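Local coordinates for protein tryptophan--tRNA ligase (Campylobacter jejuni subsp. jejuni, PDB 3TZL) that catalyses the ATP-dependent attachment of tryptophan to its cognate tRNA, as a homodimeric class I aminoacyl-tRNA synthetase, at residues B[89-94]-B[131-136]; B[169-174]-B[310-315]. One frame throughout, in Å; residues are numbered along the deposited sequence.

Interaction 1. Residues B[89-94]-B[131-136]; sequences MELYWI and MAADIL. With TRP (tryptophan), chain J.
Leu-91 and Tyr-92 of helix 87-96 close on Ala-133 of helix 122-137, where the two axes pass 8.5 Å apart at 115°. On the ligand side of the second helix, Met-131, present as selenomethionine, points away from this crossing. With CG anti to the backbone N (chi1 172°) and the chain extended beyond it, its selenoether lies along one face of the bound tryptophan: SE sits over the five-membered ring and CE over the six-membered ring, with CE 3.8 Å from the ligand's CE3. An unbranched, polarisable chain suits such a surface. Ala-133 follows as the small residue that lets the helices approach. Its CB rests 3.8 Å from Tyr-92 N and 4.1 Å from Leu-91 CG, while Leu-91 CD2 reaches Ala-133 O at 3.7 Å. This crossing lies in what corresponds to connective polypeptide 1, the insertion linking the two halves of the class I Rossmann fold, and the far side of helix 87-96 meets the second subunit, where Trp-93 packs against Tyr-44 of that chain. The next residue, Asp-134, takes the indole N-H: ligand NE1 donates to OD2 over 3.0 Å at 170°, nearly straight. His-45 shares OD2 and Gln-82 holds OD1, so the carboxylate that recognises the nitrogen is gripped through both oxygens. Ile-135 adds a branched aliphatic wall, its CG1 3.8 Å from CZ2 of the ligand's benzene ring. Leu-136 has its CB pointing toward helix 87-96, where the side chain packs on Leu-95, and Leu-91 CD2 meets the Leu-136 backbone at its C atom, 4.4 Å away.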
loop_
_atom_site.group_PDB
_atom_site.type_symbol
_atom_site.label_atom_id
_atom_site.label_comp_id
_atom_site.label_asym_id
_atom_site.label_seq_id
_atom_site.Cartn_x
_atom_site.Cartn_y
_atom_site.Cartn_z
HETATM N N MSE B 89 4.081 -4.784 0.098
HETATM C CA MSE B 89 3.478 -3.442 0.050
HETATM C C MSE B 89 3.649 -2.791 -1.315
HETATM O O MSE B 89 2.749 -2.133 -1.823
HETATM C CB MSE B 89 4.115 -2.535 1.084
HETATM C CG MSE B 89 3.768 -2.908 2.486
HETATM SE SE MSE B 89 2.075 -2.101 2.982
HETATM C CE MSE B 89 0.716 -3.028 2.033
ATOM N N GLU B 90 4.826 -2.964 -1.889
ATOM C CA GLU B 90 5.104 -2.429 -3.201
ATOM C C GLU B 90 4.230 -3.132 -4.227
ATOM O O GLU B 90 3.631 -2.481 -5.076
ATOM C CB GLU B 90 6.584 -2.600 -3.523
ATOM C CG GLU B 90 7.050 -1.737 -4.683
ATOM C CD GLU B 90 8.524 -1.422 -4.603
ATOM O OE1 GLU B 90 8.884 -0.217 -4.696
ATOM O OE2 GLU B 90 9.321 -2.376 -4.456
ATOM N N LEU B 91 4.121 -4.462 -4.132
ATOM C CA LEU B 91 3.288 -5.219 -5.071
ATOM C C LEU B 91 1.813 -4.824 -4.986
ATOM O O LEU B 91 1.132 -4.712 -5.994
ATOM C CB LEU B 91 3.447 -6.734 -4.890
ATOM C CG LEU B 91 2.670 -7.572 -5.910
ATOM C CD1 LEU B 91 3.110 -7.199 -7.325
ATOM C CD2 LEU B 91 2.806 -9.115 -5.684
ATOM N N TYR B 92 1.338 -4.632 -3.765
ATOM C CA TYR B 92 -0.019 -4.170 -3.497
ATOM C C TYR B 92 -0.356 -2.882 -4.265
ATOM O O TYR B 92 -1.395 -2.805 -4.924
ATOM C CB TYR B 92 -0.171 -4.009 -1.982
ATOM C CG TYR B 92 -1.263 -3.103 -1.467
ATOM C CD1 TYR B 92 -2.604 -3.367 -1.716
ATOM C CD2 TYR B 92 -0.949 -2.024 -0.651
ATOM C CE1 TYR B 92 -3.596 -2.547 -1.209
ATOM C CE2 TYR B 92 -1.932 -1.217 -0.129
ATOM C CZ TYR B 92 -3.258 -1.477 -0.416
ATOM O OH TYR B 92 -4.245 -0.647 0.098
ATOM N N TRP B 93 0.530 -1.890 -4.218
ATOM C CA TRP B 93 0.326 -0.659 -4.990
ATOM C C TRP B 93 0.322 -0.920 -6.504
ATOM O O TRP B 93 -0.499 -0.373 -7.239
ATOM C CB TRP B 93 1.407 0.363 -4.660
ATOM C CG TRP B 93 1.407 1.560 -5.569
ATOM C CD1 TRP B 93 2.357 1.881 -6.501
ATOM C CD2 TRP B 93 0.418 2.599 -5.630
ATOM N NE1 TRP B 93 2.019 3.045 -7.145
ATOM C CE2 TRP B 93 0.841 3.519 -6.622
ATOM C CE3 TRP B 93 -0.784 2.844 -4.943
ATOM C CZ2 TRP B 93 0.102 4.668 -6.952
ATOM C CZ3 TRP B 93 -1.526 3.993 -5.275
ATOM C CH2 TRP B 93 -1.074 4.889 -6.270
ATOM N N ILE B 94 1.249 -1.745 -6.975
ATOM C CA ILE B 94 1.248 -2.099 -8.388
ATOM C C ILE B 94 -0.047 -2.796 -8.826
ATOM O O ILE B 94 -0.651 -2.414 -9.833
ATOM C CB ILE B 94 2.489 -2.919 -8.747
ATOM C CG1 ILE B 94 3.711 -2.008 -8.715
ATOM C CG2 ILE B 94 2.362 -3.560 -10.114
ATOM C CD1 ILE B 94 4.987 -2.746 -8.438
HETATM N N MSE B 131 -4.267 -8.773 0.026
HETATM C CA MSE B 131 -4.379 -10.228 0.019
HETATM C C MSE B 131 -4.031 -10.819 -1.351
HETATM O O MSE B 131 -3.429 -11.889 -1.436
HETATM C CB MSE B 131 -5.790 -10.641 0.400
HETATM C CG MSE B 131 -6.078 -12.114 0.249
HETATM SE SE MSE B 131 -7.630 -12.599 1.369
HETATM C CE MSE B 131 -7.698 -14.524 1.009
ATOM N N ALA B 132 -4.412 -10.137 -2.428
ATOM C CA ALA B 132 -4.008 -10.618 -3.750
ATOM C C ALA B 132 -2.488 -10.527 -3.902
ATOM O O ALA B 132 -1.859 -11.397 -4.497
ATOM C CB ALA B 132 -4.714 -9.862 -4.849
ATOM N N ALA B 133 -1.894 -9.484 -3.341
ATOM C CA ALA B 133 -0.449 -9.380 -3.366
ATOM C C ALA B 133 0.193 -10.549 -2.594
ATOM O O ALA B 133 1.156 -11.153 -3.072
ATOM C CB ALA B 133 0.005 -8.023 -2.815
ATOM N N ASP B 134 -0.349 -10.866 -1.415
ATOM C CA ASP B 134 0.137 -11.998 -0.620
ATOM C C ASP B 134 0.183 -13.253 -1.464
ATOM O O ASP B 134 1.181 -13.950 -1.498
ATOM C CB ASP B 134 -0.800 -12.279 0.555
ATOM C CG ASP B 134 -0.781 -11.181 1.604
ATOM O OD1 ASP B 134 0.306 -10.618 1.880
ATOM O OD2 ASP B 134 -1.867 -10.888 2.152
ATOM N N ILE B 135 -0.921 -13.535 -2.140
ATOM C CA ILE B 135 -1.046 -14.736 -2.947
ATOM C C ILE B 135 -0.124 -14.740 -4.178
ATOM O O ILE B 135 0.615 -15.704 -4.406
ATOM C CB ILE B 135 -2.508 -14.920 -3.357
ATOM C CG1 ILE B 135 -3.376 -15.055 -2.092
ATOM C CG2 ILE B 135 -2.664 -16.113 -4.286
ATOM C CD1 ILE B 135 -4.843 -14.834 -2.327
ATOM N N LEU B 136 -0.143 -13.650 -4.942
ATOM C CA LEU B 136 0.545 -13.591 -6.239
ATOM C C LEU B 136 2.055 -13.467 -6.128
ATOM O O LEU B 136 2.781 -13.962 -6.984
ATOM C CB LEU B 136 0.015 -12.428 -7.091
ATOM C CG LEU B 136 -1.475 -12.453 -7.421
ATOM C CD1 LEU B 136 -1.903 -11.288 -8.315
ATOM C CD2 LEU B 136 -1.850 -13.770 -8.049
HETATM N N TRP J . -7.982 -12.895 4.808
HETATM C CA TRP J . -7.536 -14.096 5.521
HETATM C C TRP J . -8.402 -14.357 6.746
HETATM O O TRP J . -8.333 -15.426 7.363
HETATM C CB TRP J . -6.056 -13.980 5.927
HETATM C CG TRP J . -5.156 -13.793 4.743
HETATM C CD1 TRP J . -4.465 -12.665 4.390
HETATM C CD2 TRP J . -4.899 -14.762 3.727
HETATM N NE1 TRP J . -3.771 -12.885 3.216
HETATM C CE2 TRP J . -4.030 -14.164 2.786
HETATM C CE3 TRP J . -5.319 -16.084 3.521
HETATM C CZ2 TRP J . -3.564 -14.850 1.663
HETATM C CZ3 TRP J . -4.860 -16.762 2.399
HETATM C CH2 TRP J . -3.987 -16.145 1.489
HETATM O OXT TRP J . -9.190 -13.490 7.132
#

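Interaction 2. Residues B[169-174]-B[310-315]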
loop_
_atom_site.group_PDB
_atom_site.type_symbol
_atom_site.label_atom_id
_atom_site.label_comp_id
_atom_site.label_asym_id
_atom_site.label_seq_id
_atom_site.Cartn_x
_atom_site.Cartn_y
_atom_site.Cartn_z
ATOM N N GLU B 169 3.708 -13.582 -19.003
ATOM C CA GLU B 169 3.569 -14.591 -17.960
ATOM C C GLU B 169 4.205 -14.112 -16.668
ATOM O O GLU B 169 5.348 -14.446 -16.358
ATOM C CB GLU B 169 4.223 -15.908 -18.384
ATOM C CG GLU B 169 3.454 -16.708 -19.432
ATOM C CD GLU B 169 4.293 -17.837 -20.033
ATOM O OE1 GLU B 169 5.355 -18.171 -19.457
ATOM O OE2 GLU B 169 3.895 -18.383 -21.086
ATOM N N ILE B 170 3.465 -13.332 -15.906
ATOM C CA ILE B 170 4.016 -12.797 -14.678
ATOM C C ILE B 170 3.577 -13.664 -13.498
ATOM O O ILE B 170 4.391 -14.046 -12.656
ATOM C CB ILE B 170 3.570 -11.345 -14.421
ATOM C CG1 ILE B 170 3.924 -10.437 -15.597
ATOM C CG2 ILE B 170 4.213 -10.825 -13.169
ATOM C CD1 ILE B 170 5.379 -10.532 -16.037
ATOM N N PHE B 171 2.283 -13.962 -13.441
ATOM C CA PHE B 171 1.700 -14.612 -12.265
ATOM C C PHE B 171 1.082 -15.959 -12.541
ATOM O O PHE B 171 0.478 -16.184 -13.589
ATOM C CB PHE B 171 0.626 -13.725 -11.638
ATOM C CG PHE B 171 1.169 -12.509 -10.990
ATOM C CD1 PHE B 171 2.195 -12.609 -10.073
ATOM C CD2 PHE B 171 0.652 -11.253 -11.294
ATOM C CE1 PHE B 171 2.708 -11.478 -9.478
ATOM C CE2 PHE B 171 1.158 -10.120 -10.703
ATOM C CZ PHE B 171 2.189 -10.225 -9.799
ATOM N N THR B 172 1.207 -16.848 -11.568
ATOM C CA THR B 172 0.487 -18.099 -11.614
ATOM C C THR B 172 -0.958 -17.805 -11.209
ATOM O O THR B 172 -1.195 -16.968 -10.348
ATOM C CB THR B 172 1.112 -19.091 -10.635
ATOM O OG1 THR B 172 2.439 -19.396 -11.075
ATOM C CG2 THR B 172 0.283 -20.375 -10.550
ATOM N N LEU B 173 -1.924 -18.466 -11.836
ATOM C CA LEU B 173 -3.318 -18.292 -11.443
ATOM C C LEU B 173 -3.635 -19.159 -10.232
ATOM O O LEU B 173 -3.553 -20.373 -10.302
ATOM C CB LEU B 173 -4.251 -18.656 -12.600
ATOM C CG LEU B 173 -4.067 -17.826 -13.870
ATOM C CD1 LEU B 173 -5.105 -18.241 -14.936
ATOM C CD2 LEU B 173 -4.119 -16.323 -13.578
ATOM N N PRO B 174 -3.993 -18.534 -9.111
ATOM C CA PRO B 174 -4.283 -19.289 -7.889
ATOM C C PRO B 174 -5.700 -19.849 -7.854
ATOM O O PRO B 174 -6.574 -19.377 -8.575
ATOM C CB PRO B 174 -4.140 -18.226 -6.809
ATOM C CG PRO B 174 -4.593 -16.956 -7.514
ATOM C CD PRO B 174 -4.032 -17.074 -8.886
ATOM N N GLN B 310 11.809 -11.397 -3.782
ATOM C CA GLN B 310 12.773 -10.554 -4.490
ATOM C C GLN B 310 12.877 -10.968 -5.937
ATOM O O GLN B 310 13.004 -10.124 -6.812
ATOM C CB GLN B 310 14.163 -10.609 -3.851
ATOM C CG GLN B 310 14.291 -9.791 -2.582
ATOM C CD GLN B 310 15.630 -10.013 -1.887
ATOM O OE1 GLN B 310 16.388 -10.922 -2.243
ATOM N NE2 GLN B 310 15.925 -9.182 -0.891
ATOM N N GLU B 311 12.855 -12.271 -6.182
ATOM C CA GLU B 311 12.901 -12.765 -7.549
ATOM C C GLU B 311 11.665 -12.299 -8.345
ATOM O O GLU B 311 11.778 -11.897 -9.499
ATOM C CB GLU B 311 13.031 -14.286 -7.553
ATOM C CG GLU B 311 14.388 -14.772 -7.048
ATOM C CD GLU B 311 14.465 -16.284 -6.863
ATOM O OE1 GLU B 311 13.462 -16.912 -6.438
ATOM O OE2 GLU B 311 15.543 -16.848 -7.133
ATOM N N LYS B 312 10.491 -12.326 -7.718
ATOM C CA LYS B 312 9.278 -11.889 -8.404
ATOM C C LYS B 312 9.366 -10.395 -8.673
ATOM O O LYS B 312 9.092 -9.942 -9.785
ATOM C CB LYS B 312 8.014 -12.218 -7.600
ATOM C CG LYS B 312 6.717 -11.687 -8.228
ATOM C CD LYS B 312 6.464 -12.383 -9.569
ATOM C CE LYS B 312 6.031 -13.835 -9.352
ATOM N NZ LYS B 312 6.042 -14.678 -10.596
HETATM N N MSE B 313 9.771 -9.634 -7.662
HETATM C CA MSE B 313 9.889 -8.182 -7.829
HETATM C C MSE B 313 10.891 -7.748 -8.902
HETATM O O MSE B 313 10.683 -6.732 -9.542
HETATM C CB MSE B 313 10.173 -7.466 -6.505
HETATM C CG MSE B 313 9.000 -7.565 -5.477
HETATM SE SE MSE B 313 7.183 -7.205 -6.195
HETATM C CE MSE B 313 7.272 -5.273 -6.459
ATOM N N GLN B 314 11.959 -8.508 -9.104
ATOM C CA GLN B 314 12.928 -8.205 -10.162
ATOM C C GLN B 314 12.236 -8.242 -11.528
ATOM O O GLN B 314 12.506 -7.411 -12.401
ATOM C CB GLN B 314 14.101 -9.198 -10.135
ATOM C CG GLN B 314 15.139 -8.905 -9.056
ATOM C CD GLN B 314 16.097 -10.076 -8.767
ATOM O OE1 GLN B 314 16.259 -11.003 -9.572
ATOM N NE2 GLN B 314 16.723 -10.033 -7.591
ATOM N N LYS B 315 11.340 -9.212 -11.701
ATOM C CA LYS B 315 10.552 -9.314 -12.921
ATOM C C LYS B 315 9.549 -8.173 -13.026
ATOM O O LYS B 315 9.395 -7.564 -14.089
ATOM C CB LYS B 315 9.818 -10.655 -12.970
ATOM C CG LYS B 315 10.752 -11.842 -13.113
ATOM C CD LYS B 315 9.951 -13.137 -13.129
ATOM C CE LYS B 315 10.845 -14.360 -13.295
ATOM N NZ LYS B 315 10.028 -15.612 -13.283
#
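Phe-171 overlaps the aliphatic part of Lys-312, its CE1 3.9 Å from Lys-312 CD, with ring and chain meeting at a slant. The lysine leaves helix 291-320 and bends at both chi2 (65°) and chi3 (72°), which carries its methylenes past the ring and brings the ammonium group to the loop backbone. There NZ donates to Ile-170 O over 2.7 Å, approaching almost in line with the carbonyl (C=O...N 173°). A long, flexible, charged side chain suits this place: its carbon chain lies against an aromatic ring while its end meets polar groups. Asp-139 supplies a salt bridge to the same NZ, which would probably stabilise the positive charge in this buried setting. Within the loop, Ile-170 folds its CG2 over the centre of the Phe-171 ring, 3.8 Å above the plane, a CH-pi arrangement. Asn-164 OD1 accepts both backbone N-H groups, of Ile-170 and Phe-171, which ties the loop to helix 150-167. The arrangement joins the long C-terminal helix to the loop that leads from helix 150-167 into strand 175-177 of the Rossmann-type fold of the class I synthetases (HUP clan).

In the fold
Interactions 1 and 2 lie in series along the chain, the first closing before the second opens, with centres about 11 Å apart on the same side of the chain's centre. They share no helix, yet they touch: Leu-136 O lies 3.4 Å from Phe-171 CD1, and the CE of Met-313 packs 3.9 Å from Ile-94 CD1. Helix 87-96 meets the second subunit while helix 122-137 meets bound tryptophan, and the 169-174 loop and helix 291-320 cover another side of the pair. The C-terminal helix, far along the sequence, is thereby packed directly against the helices that carry the dimer contact and the tryptophan pocket.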